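Local coordinates for dTDP Sugar Isomerase (Desulfovibrio desulfuricans subsp. desulfuricans str. G20, PDB 3EJK), which probably epimerises the C3' and C5' positions of dTDP-4-dehydro-6-deoxyglucose to give dTDP-4-dehydro-beta-L-rhamnose, at residues A[79-91]-A[102-116]. Numbering follows the deposited sequence. Where two conformers were deposited one is given.
Sequences AVPVGCIHVVLYD and LAQVTLGRPDNYRLL
Arg109 turns the edge of its guanidinium to Pro81 O, which lies near the plane of the group and accepts hydrogen bonds from Arg109 NH2 (2.7 Å) and, more bent, from NE (3.0 Å). NH2 approaches almost in line with the carbonyl, and the bend at chi3 (-82°) brings the group there; Glu59 of the second subunit forms a salt bridge with the same nitrogen. The Tyr113 ring likewise offers an edge, CD1 standing 3.6 Å from Val80 O, while its hydroxyl is hydrogen-bonded to His40 O. One water donates to Val80 O and Gly83 O and accepts from Arg109 N, tying the turn at Gly83 to the start of loop 109-113.

Strands 84-90 and 102-108 run antiparallel (166°), and each of the hydrogen-bonded pairs Ile85-Leu107, Val87-Val105 and Leu89-Ala103 makes two backbone bonds. The facing sheet meets the side bearing these pairs: Val80 CG2 crosses Leu107 CB at 3.5 Å, and Leu116 CD2 meets Val87 CG1 tip to tip at 3.7 Å. On the other face Cys84 SG, covalently linked to an unidentified ligand, lies 3.9 Å from Thr106 CG2. This hairpin, packed against 76-82 and 114-118, belongs to the jelly-roll beta-barrel of the cupin fold.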
loop_
_atom_site.group_PDB
_atom_site.type_symbol
_atom_site.label_atom_id
_atom_site.label_comp_id
_atom_site.label_asym_id
_atom_site.label_seq_id
_atom_site.Cartn_x
_atom_site.Cartn_y
_atom_site.Cartn_z
ATOM N N ALA A 79 3.007 3.262 -6.753
ATOM C CA ALA A 79 4.198 3.225 -5.886
ATOM C C ALA A 79 4.552 1.761 -5.708
ATOM O O ALA A 79 3.683 0.909 -5.761
ATOM C CB ALA A 79 4.010 3.939 -4.545
ATOM N N VAL A 80 5.845 1.483 -5.570
ATOM C CA VAL A 80 6.338 0.102 -5.449
ATOM C C VAL A 80 7.176 -0.048 -4.166
ATOM O O VAL A 80 8.406 0.063 -4.183
ATOM C CB VAL A 80 7.152 -0.306 -6.693
ATOM C CG1 VAL A 80 7.704 -1.713 -6.533
ATOM C CG2 VAL A 80 6.257 -0.215 -7.989
ATOM N N PRO A 81 6.512 -0.313 -3.048
ATOM C CA PRO A 81 7.216 -0.372 -1.758
ATOM C C PRO A 81 7.961 -1.655 -1.491
ATOM O O PRO A 81 8.799 -1.713 -0.592
ATOM C CB PRO A 81 6.100 -0.210 -0.733
ATOM C CG PRO A 81 4.858 -0.622 -1.442
ATOM C CD PRO A 81 5.068 -0.513 -2.913
ATOM N N VAL A 82 7.644 -2.665 -2.274
ATOM C CA VAL A 82 8.331 -3.969 -2.170
ATOM C C VAL A 82 8.784 -4.414 -3.554
ATOM O O VAL A 82 8.019 -4.363 -4.524
ATOM C CB VAL A 82 7.434 -5.044 -1.498
ATOM C CG1 VAL A 82 8.107 -6.430 -1.516
ATOM C CG2 VAL A 82 7.093 -4.621 -0.063
ATOM N N GLY A 83 10.058 -4.765 -3.655
ATOM C CA GLY A 83 10.623 -5.251 -4.911
ATOM C C GLY A 83 10.878 -4.185 -5.955
ATOM O O GLY A 83 11.095 -3.008 -5.649
ATOM N N CYS A 84 10.805 -4.607 -7.208
ATOM C CA CYS A 84 11.108 -3.713 -8.308
ATOM C C CYS A 84 10.380 -4.041 -9.561
ATOM O O CYS A 84 10.254 -5.208 -9.914
ATOM C CB CYS A 84 12.623 -3.654 -8.486
ATOM S SG CYS A 84 13.255 -2.514 -9.710
ATOM N N ILE A 85 9.862 -3.021 -10.232
ATOM C CA ILE A 85 9.207 -3.251 -11.517
ATOM C C ILE A 85 9.680 -2.306 -12.583
ATOM O O ILE A 85 10.251 -1.238 -12.328
ATOM C CB ILE A 85 7.638 -3.128 -11.490
ATOM C CG1 ILE A 85 7.235 -1.658 -11.333
ATOM C CG2 ILE A 85 6.996 -4.089 -10.443
ATOM C CD1 ILE A 85 5.740 -1.404 -11.334
ATOM N N HIS A 86 9.460 -2.783 -13.795
ATOM C CA HIS A 86 9.677 -2.024 -15.014
ATOM C C HIS A 86 8.302 -1.731 -15.569
ATOM O O HIS A 86 7.509 -2.645 -15.818
ATOM C CB HIS A 86 10.537 -2.786 -16.023
ATOM C CG HIS A 86 12.000 -2.700 -15.734
ATOM N ND1 HIS A 86 12.969 -2.896 -16.698
ATOM C CD2 HIS A 86 12.660 -2.348 -14.601
ATOM C CE1 HIS A 86 14.163 -2.724 -16.156
ATOM N NE2 HIS A 86 14.003 -2.380 -14.889
ATOM N N VAL A 87 8.005 -0.445 -15.696
ATOM C CA VAL A 87 6.743 -0.001 -16.270
ATOM C C VAL A 87 6.983 0.562 -17.661
ATOM O O VAL A 87 7.978 1.234 -17.907
ATOM C CB VAL A 87 6.067 1.122 -15.440
ATOM C CG1 VAL A 87 4.684 1.469 -16.038
ATOM C CG2 VAL A 87 5.947 0.745 -13.966
ATOM N N VAL A 88 6.081 0.238 -18.575
ATOM C CA VAL A 88 6.113 0.829 -19.898
ATOM C C VAL A 88 4.773 1.468 -20.188
ATOM O O VAL A 88 3.715 0.878 -19.968
ATOM C CB VAL A 88 6.437 -0.168 -21.013
ATOM C CG1 VAL A 88 6.284 0.513 -22.374
ATOM C CG2 VAL A 88 7.844 -0.766 -20.849
ATOM N N LEU A 89 4.845 2.695 -20.684
ATOM C CA LEU A 89 3.659 3.480 -21.046
ATOM C C LEU A 89 3.684 3.698 -22.545
ATOM O O LEU A 89 4.734 3.892 -23.124
ATOM C CB LEU A 89 3.654 4.848 -20.337
ATOM C CG LEU A 89 3.783 4.866 -18.805
ATOM C CD1 LEU A 89 3.517 6.291 -18.310
ATOM C CD2 LEU A 89 2.808 3.916 -18.207
ATOM N N TYR A 90 2.511 3.593 -23.158
ATOM C CA TYR A 90 2.337 3.806 -24.602
ATOM C C TYR A 90 1.175 4.741 -24.880
ATOM O O TYR A 90 0.034 4.475 -24.506
ATOM C CB TYR A 90 2.125 2.504 -25.356
ATOM C CG TYR A 90 1.696 2.765 -26.781
ATOM C CD1 TYR A 90 2.542 3.413 -27.666
ATOM C CD2 TYR A 90 0.442 2.377 -27.231
ATOM C CE1 TYR A 90 2.154 3.678 -28.951
ATOM C CE2 TYR A 90 0.060 2.622 -28.527
ATOM C CZ TYR A 90 0.914 3.272 -29.373
ATOM O OH TYR A 90 0.521 3.531 -30.652
ATOM N N ASP A 91 1.507 5.851 -25.520
ATOM C CA ASP A 91 0.524 6.897 -25.838
ATOM C C ASP A 91 -0.241 6.607 -27.124
ATOM O O ASP A 91 0.203 6.925 -28.225
ATOM C CB ASP A 91 1.213 8.251 -25.930
ATOM C CG ASP A 91 0.245 9.403 -25.882
ATOM O OD1 ASP A 91 -0.976 9.171 -26.056
ATOM O OD2 ASP A 91 0.723 10.542 -25.671
ATOM N N LEU A 102 6.586 5.964 -26.387
ATOM C CA LEU A 102 6.756 5.161 -25.166
ATOM C C LEU A 102 7.450 5.915 -24.044
ATOM O O LEU A 102 8.251 6.816 -24.259
ATOM C CB LEU A 102 7.616 3.923 -25.441
ATOM C CG LEU A 102 7.070 2.902 -26.440
ATOM C CD1 LEU A 102 8.119 1.842 -26.724
ATOM C CD2 LEU A 102 5.789 2.296 -25.898
ATOM N N ALA A 103 7.101 5.530 -22.831
ATOM C CA ALA A 103 7.815 6.003 -21.643
ATOM C C ALA A 103 8.156 4.737 -20.856
ATOM O O ALA A 103 7.309 3.866 -20.669
ATOM C CB ALA A 103 6.973 6.988 -20.809
ATOM N N GLN A 104 9.419 4.608 -20.469
ATOM C CA GLN A 104 9.868 3.462 -19.679
ATOM C C GLN A 104 10.390 3.956 -18.343
ATOM O O GLN A 104 11.190 4.877 -18.265
ATOM C CB GLN A 104 10.907 2.642 -20.434
ATOM C CG GLN A 104 10.418 2.193 -21.850
ATOM C CD GLN A 104 11.338 1.180 -22.536
ATOM O OE1 GLN A 104 11.699 0.160 -21.960
ATOM N NE2 GLN A 104 11.679 1.451 -23.784
ATOM N N VAL A 105 9.888 3.345 -17.285
ATOM C CA VAL A 105 10.287 3.724 -15.942
ATOM C C VAL A 105 10.508 2.502 -15.067
ATOM O O VAL A 105 9.894 1.452 -15.248
ATOM C CB VAL A 105 9.239 4.685 -15.303
ATOM C CG1 VAL A 105 9.426 4.765 -13.809
ATOM C CG2 VAL A 105 9.320 6.079 -15.974
ATOM N N THR A 106 11.423 2.680 -14.148
ATOM C CA THR A 106 11.801 1.682 -13.143
ATOM C C THR A 106 11.291 2.197 -11.815
ATOM O O THR A 106 11.537 3.366 -11.453
ATOM C CB THR A 106 13.343 1.497 -13.074
ATOM O OG1 THR A 106 13.787 0.855 -14.276
ATOM C CG2 THR A 106 13.749 0.643 -11.871
ATOM N N LEU A 107 10.567 1.339 -11.103
ATOM C CA LEU A 107 10.018 1.685 -9.790
ATOM C C LEU A 107 10.405 0.664 -8.742
ATOM O O LEU A 107 10.252 -0.552 -8.934
ATOM C CB LEU A 107 8.490 1.808 -9.822
ATOM C CG LEU A 107 7.882 2.945 -10.654
ATOM C CD1 LEU A 107 6.361 2.882 -10.580
ATOM C CD2 LEU A 107 8.384 4.318 -10.184
ATOM N N GLY A 108 10.894 1.191 -7.627
ATOM C CA GLY A 108 11.331 0.370 -6.490
ATOM C C GLY A 108 12.543 0.885 -5.743
ATOM O O GLY A 108 13.344 1.668 -6.239
ATOM N N ARG A 109 12.619 0.419 -4.510
ATOM C CA ARG A 109 13.695 0.731 -3.579
ATOM C C ARG A 109 14.981 0.027 -3.970
ATOM O O ARG A 109 14.944 -1.049 -4.541
ATOM C CB ARG A 109 13.300 0.341 -2.150
ATOM C CG ARG A 109 12.186 1.187 -1.612
ATOM C CD ARG A 109 12.073 0.970 -0.110
ATOM N NE ARG A 109 11.311 -0.215 0.171
ATOM C CZ ARG A 109 11.432 -0.967 1.251
ATOM N NH1 ARG A 109 12.350 -0.719 2.167
ATOM N NH2 ARG A 109 10.639 -2.002 1.376
ATOM N N PRO A 110 16.125 0.620 -3.603
ATOM C CA PRO A 110 16.033 1.830 -2.804
ATOM C C PRO A 110 16.226 3.123 -3.555
ATOM O O PRO A 110 15.995 4.194 -2.998
ATOM C CB PRO A 110 17.215 1.686 -1.863
ATOM C CG PRO A 110 18.253 1.044 -2.719
ATOM C CD PRO A 110 17.501 0.098 -3.641
ATOM N N ASP A 111 16.627 3.026 -4.810
ATOM C CA ASP A 111 16.979 4.220 -5.556
ATOM C C ASP A 111 15.931 4.708 -6.517
ATOM O O ASP A 111 16.102 5.749 -7.143
ATOM C CB ASP A 111 18.281 3.998 -6.324
ATOM C CG ASP A 111 19.457 3.687 -5.410
ATOM O OD1 ASP A 111 19.426 4.117 -4.244
ATOM O OD2 ASP A 111 20.421 3.040 -5.885
ATOM N N ASN A 112 14.843 3.970 -6.616
ATOM C CA ASN A 112 13.785 4.326 -7.546
ATOM C C ASN A 112 12.413 4.386 -6.923
ATOM O O ASN A 112 11.407 4.046 -7.563
ATOM C CB ASN A 112 13.780 3.336 -8.693
ATOM C CG ASN A 112 14.952 3.547 -9.642
ATOM O OD1 ASN A 112 15.048 4.566 -10.311
ATOM N ND2 ASN A 112 15.840 2.586 -9.692
ATOM N N TYR A 113 12.384 4.758 -5.654
ATOM C CA TYR A 113 11.109 4.847 -4.913
ATOM C C TYR A 113 10.417 6.189 -5.211
ATOM O O TYR A 113 10.651 7.211 -4.576
ATOM C CB TYR A 113 11.303 4.593 -3.426
ATOM C CG TYR A 113 9.970 4.457 -2.731
ATOM C CD1 TYR A 113 9.120 3.413 -3.054
ATOM C CD2 TYR A 113 9.555 5.374 -1.769
ATOM C CE1 TYR A 113 7.901 3.272 -2.443
ATOM C CE2 TYR A 113 8.333 5.253 -1.152
ATOM C CZ TYR A 113 7.505 4.192 -1.489
ATOM O OH TYR A 113 6.268 4.068 -0.907
ATOM N N ARG A 114 9.602 6.151 -6.252
ATOM C CA ARG A 114 8.866 7.313 -6.746
ATOM C C ARG A 114 7.424 6.999 -7.027
ATOM O O ARG A 114 6.993 5.831 -7.040
ATOM C CB ARG A 114 9.503 7.800 -8.028
ATOM C CG ARG A 114 11.004 8.063 -7.849
ATOM C CD ARG A 114 11.662 8.473 -9.134
ATOM N NE ARG A 114 13.016 8.972 -8.894
ATOM C CZ ARG A 114 14.137 8.312 -9.179
ATOM N NH1 ARG A 114 14.086 7.117 -9.740
ATOM N NH2 ARG A 114 15.321 8.861 -8.918
ATOM N N LEU A 115 6.690 8.075 -7.264
ATOM C CA LEU A 115 5.268 7.996 -7.580
ATOM C C LEU A 115 5.122 8.286 -9.079
ATOM O O LEU A 115 5.597 9.298 -9.579
ATOM C CB LEU A 115 4.449 8.995 -6.767
ATOM C CG LEU A 115 2.928 8.774 -6.811
ATOM C CD1 LEU A 115 2.595 7.593 -5.978
ATOM C CD2 LEU A 115 2.163 10.006 -6.285
ATOM N N LEU A 116 4.498 7.348 -9.768
ATOM C CA LEU A 116 4.259 7.428 -11.217
ATOM C C LEU A 116 2.786 7.706 -11.487
ATOM O O LEU A 116 1.914 6.951 -11.101
ATOM C CB LEU A 116 4.643 6.105 -11.885
ATOM C CG LEU A 116 4.247 5.913 -13.349
ATOM C CD1 LEU A 116 4.972 6.987 -14.173
ATOM C CD2 LEU A 116 4.534 4.482 -13.856
HETATM O O HOH W 1 7.742 3.572 -5.894
HETATM O O HOH W 2 10.534 -1.505 -3.501
#